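Side-chain contact in MS5a (Brassica napus, PDB 6L77), which is a meiosis-related protein of cystatin-like fold whose molecular role is unsettled, though it appears to enhance papain activity: residues V208-E213 with H217-L222. Residues are numbered along the deposited sequence; the frame is centred on the assembly and turned at random.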
ATOM      1  N   VAL A 208       1.659   2.650   8.276  1.00 22.11           N
ATOM      2  CA  VAL A 208       2.458   2.277   7.106  1.00 22.27           C
ATOM      3  C   VAL A 208       3.283   3.473   6.653  1.00 24.13           C
ATOM      4  O   VAL A 208       2.728   4.546   6.395  1.00 22.78           O
ATOM      5  CB  VAL A 208       1.585   1.792   5.934  1.00 22.04           C
ATOM      6  CG1 VAL A 208       2.489   1.414   4.753  1.00 27.11           C
ATOM      7  CG2 VAL A 208       0.715   0.618   6.339  1.00 24.83           C
ATOM      8  N   ARG A 209       4.596   3.288   6.533  1.00 23.13           N
ATOM      9  CA  ARG A 209       5.449   4.308   5.939  1.00 21.89           C
ATOM     10  C   ARG A 209       5.737   3.951   4.485  1.00 23.74           C
ATOM     11  O   ARG A 209       6.229   2.854   4.191  1.00 22.89           O
ATOM     12  CB  ARG A 209       6.764   4.475   6.698  1.00 23.89           C
ATOM     13  CG  ARG A 209       7.575   5.638   6.134  1.00 27.58           C
ATOM     14  CD  ARG A 209       8.948   5.759   6.773  1.00 35.10           C
ATOM     15  NE  ARG A 209       8.866   6.110   8.184  1.00 35.50           N
ATOM     16  CZ  ARG A 209       9.174   5.291   9.187  1.00 48.89           C
ATOM     17  NH1 ARG A 209       9.610   4.056   8.944  1.00 49.12           N
ATOM     18  NH2 ARG A 209       9.067   5.718  10.441  1.00 49.88           N
ATOM     19  N   ARG A 210       5.430   4.876   3.584  1.00 19.72           N
ATOM     20  CA  ARG A 210       5.836   4.792   2.190  1.00 20.00           C
ATOM     21  C   ARG A 210       7.042   5.698   1.978  1.00 21.80           C
ATOM     22  O   ARG A 210       6.959   6.913   2.196  1.00 21.81           O
ATOM     23  CB  ARG A 210       4.700   5.213   1.252  1.00 19.55           C
ATOM     24  CG  ARG A 210       5.083   5.122  -0.235  1.00 17.37           C
ATOM     25  CD  ARG A 210       4.463   6.282  -1.033  1.00 18.55           C
ATOM     26  NE  ARG A 210       3.006   6.175  -1.102  1.00 18.28           N
ATOM     27  CZ  ARG A 210       2.181   7.198  -1.327  1.00 19.17           C
ATOM     28  NH1 ARG A 210       2.663   8.425  -1.494  1.00 17.90           N
ATOM     29  NH2 ARG A 210       0.869   6.988  -1.386  1.00 19.23           N
ATOM     30  N   THR A 211       8.148   5.124   1.533  1.00 18.90           N
ATOM     31  CA  THR A 211       9.293   5.926   1.138  1.00 25.37           C
ATOM     32  C   THR A 211       9.551   5.683  -0.339  1.00 24.63           C
ATOM     33  O   THR A 211       9.371   4.566  -0.835  1.00 24.22           O
ATOM     34  CB  THR A 211      10.529   5.608   1.994  1.00 30.45           C
ATOM     35  OG1 THR A 211      10.819   4.214   1.920  1.00 37.24           O
ATOM     36  CG2 THR A 211      10.244   5.956   3.432  1.00 28.86           C
ATOM     37  N   VAL A 212       9.915   6.749  -1.046  1.00 23.37           N
ATOM     38  CA  VAL A 212      10.057   6.741  -2.497  1.00 20.32           C
ATOM     39  C   VAL A 212      11.481   7.165  -2.821  1.00 26.59           C
ATOM     40  O   VAL A 212      11.950   8.198  -2.332  1.00 23.85           O
ATOM     41  CB  VAL A 212       9.036   7.679  -3.174  1.00 24.06           C
ATOM     42  CG1 VAL A 212       9.155   7.597  -4.695  1.00 24.42           C
ATOM     43  CG2 VAL A 212       7.606   7.330  -2.735  1.00 21.51           C
ATOM     44  N   GLU A 213      12.163   6.375  -3.639  1.00 26.83           N
ATOM     45  CA  GLU A 213      13.549   6.681  -3.982  1.00 28.06           C
ATOM     46  C   GLU A 213      13.578   7.853  -4.955  1.00 30.18           C
ATOM     47  O   GLU A 213      12.912   7.798  -5.995  1.00 29.87           O
ATOM     48  CB  GLU A 213      14.225   5.450  -4.595  1.00 24.79           C
ATOM     49  CG  GLU A 213      15.738   5.393  -4.406  1.00 35.93           C
ATOM     50  CD  GLU A 213      16.492   6.436  -5.215  1.00 53.18           C
ATOM     51  OE1 GLU A 213      17.556   6.900  -4.743  1.00 62.94           O
ATOM     52  OE2 GLU A 213      16.028   6.799  -6.317  1.00 54.17           O
ATOM     53  N   HIS A 217      12.274   6.280  -8.199  1.00 25.95           N
ATOM     54  CA  HIS A 217      10.895   6.226  -7.727  1.00 22.74           C
ATOM     55  C   HIS A 217      10.502   4.813  -7.307  1.00 24.92           C
ATOM     56  O   HIS A 217       9.324   4.460  -7.349  1.00 23.69           O
ATOM     57  CB  HIS A 217       9.910   6.758  -8.773  1.00 27.36           C
ATOM     58  CG  HIS A 217      10.219   8.140  -9.255  1.00 35.75           C
ATOM     59  ND1 HIS A 217      10.406   9.203  -8.399  1.00 42.78           N
ATOM     60  CD2 HIS A 217      10.356   8.635 -10.506  1.00 37.55           C
ATOM     61  CE1 HIS A 217      10.661  10.293  -9.102  1.00 40.91           C
ATOM     62  NE2 HIS A 217      10.635   9.975 -10.382  1.00 42.68           N
ATOM     63  N   CYS A 218      11.484   3.996  -6.912  1.00 24.62           N
ATOM     64  CA  CYS A 218      11.163   2.722  -6.284  1.00 18.47           C
ATOM     65  C   CYS A 218      10.422   2.998  -4.981  1.00 20.22           C
ATOM     66  O   CYS A 218      10.695   3.986  -4.299  1.00 22.74           O
ATOM     67  CB  CYS A 218      12.440   1.915  -6.035  1.00 29.76           C
ATOM     68  SG  CYS A 218      13.307   1.477  -7.575  1.00 35.73           S
ATOM     69  N   VAL A 219       9.464   2.142  -4.651  1.00 20.67           N
ATOM     70  CA  VAL A 219       8.545   2.385  -3.540  1.00 18.98           C
ATOM     71  C   VAL A 219       8.789   1.315  -2.486  1.00 22.18           C
ATOM     72  O   VAL A 219       8.658   0.119  -2.774  1.00 20.79           O
ATOM     73  CB  VAL A 219       7.080   2.367  -3.996  1.00 20.32           C
ATOM     74  CG1 VAL A 219       6.157   2.440  -2.796  1.00 21.75           C
ATOM     75  CG2 VAL A 219       6.812   3.542  -4.955  1.00 20.31           C
ATOM     76  N   CYS A 220       9.139   1.743  -1.274  1.00 20.75           N
ATOM     77  CA  CYS A 220       9.296   0.852  -0.134  1.00 21.17           C
ATOM     78  C   CYS A 220       8.154   1.094   0.847  1.00 24.91           C
ATOM     79  O   CYS A 220       7.842   2.247   1.174  1.00 24.31           O
ATOM     80  CB  CYS A 220      10.646   1.076   0.544  1.00 26.65           C
ATOM     81  SG  CYS A 220      10.807   0.157   2.072  1.00 30.36           S
ATOM     82  N   LEU A 221       7.499   0.016   1.274  1.00 18.71           N
ATOM     83  CA  LEU A 221       6.458   0.078   2.292  1.00 21.14           C
ATOM     84  C   LEU A 221       6.928  -0.668   3.531  1.00 20.02           C
ATOM     85  O   LEU A 221       7.380  -1.812   3.434  1.00 20.47           O
ATOM     86  CB  LEU A 221       5.132  -0.514   1.800  1.00 22.87           C
ATOM     87  CG  LEU A 221       4.409   0.161   0.623  1.00 22.15           C
ATOM     88  CD1 LEU A 221       2.964  -0.320   0.552  1.00 26.39           C
ATOM     89  CD2 LEU A 221       4.447   1.671   0.739  1.00 18.44           C
ATOM     90  N   LEU A 222       6.814  -0.023   4.687  1.00 20.64           N
ATOM     91  CA  LEU A 222       7.117  -0.643   5.970  1.00 24.16           C
ATOM     92  C   LEU A 222       5.947  -0.365   6.897  1.00 25.21           C
ATOM     93  O   LEU A 222       5.569   0.792   7.082  1.00 27.19           O
ATOM     94  CB  LEU A 222       8.415  -0.095   6.561  1.00 23.51           C
ATOM     95  CG  LEU A 222       8.773  -0.696   7.914  1.00 24.99           C
ATOM     96  CD1 LEU A 222       9.068  -2.175   7.758  1.00 30.57           C
ATOM     97  CD2 LEU A 222       9.971   0.028   8.530  1.00 30.79           C
TER
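R209 and T211 form hydrogen-bonded pairs with L222 and C220 in two antiparallel strands, whose axes come within 4.8 Å in these short segments, with 163° between their directions. R210 with L221 and V212 with V219 are the non-hydrogen-bonded pairs between and beyond them. Toward the turn, E213 N donates to C218 O (2.9 Å). H217 N then reaches E213 O by a more bent bond, 135° at the hydrogen.

On the face of R210, V212, V219 and L221, the aliphatic part of R210 does most of the touching. L221 CD2 lies 3.6 Å from R210 CB, alongside the arginine chain. R210 CG also meets V219 CG1 at 3.9 Å. The guanidinium is held beyond the hairpin by R184 O and Y142 OH, with a cation-pi contact to W138. Helices 12-29 and 138-150 cover this face.

The other face carries R209, T211, C220 and L222. T211 OG1 sits between its own N and carbonyl carbon (chi1 56°), which brings it 3.4 Å from C220 CB. R209 and L222 extend side by side, and L222 CD2 meets the guanidinium edge at NH1 (4.1 Å). That guanidinium is fixed by a salt bridge to D104 and a bond to D107 O.

Strands 201-212 and 219-227 form a beta hairpin in the middle of the antiparallel sheet of this C-terminal part of MS5, with helices packed on one face, consistent with the cystatin-like fold.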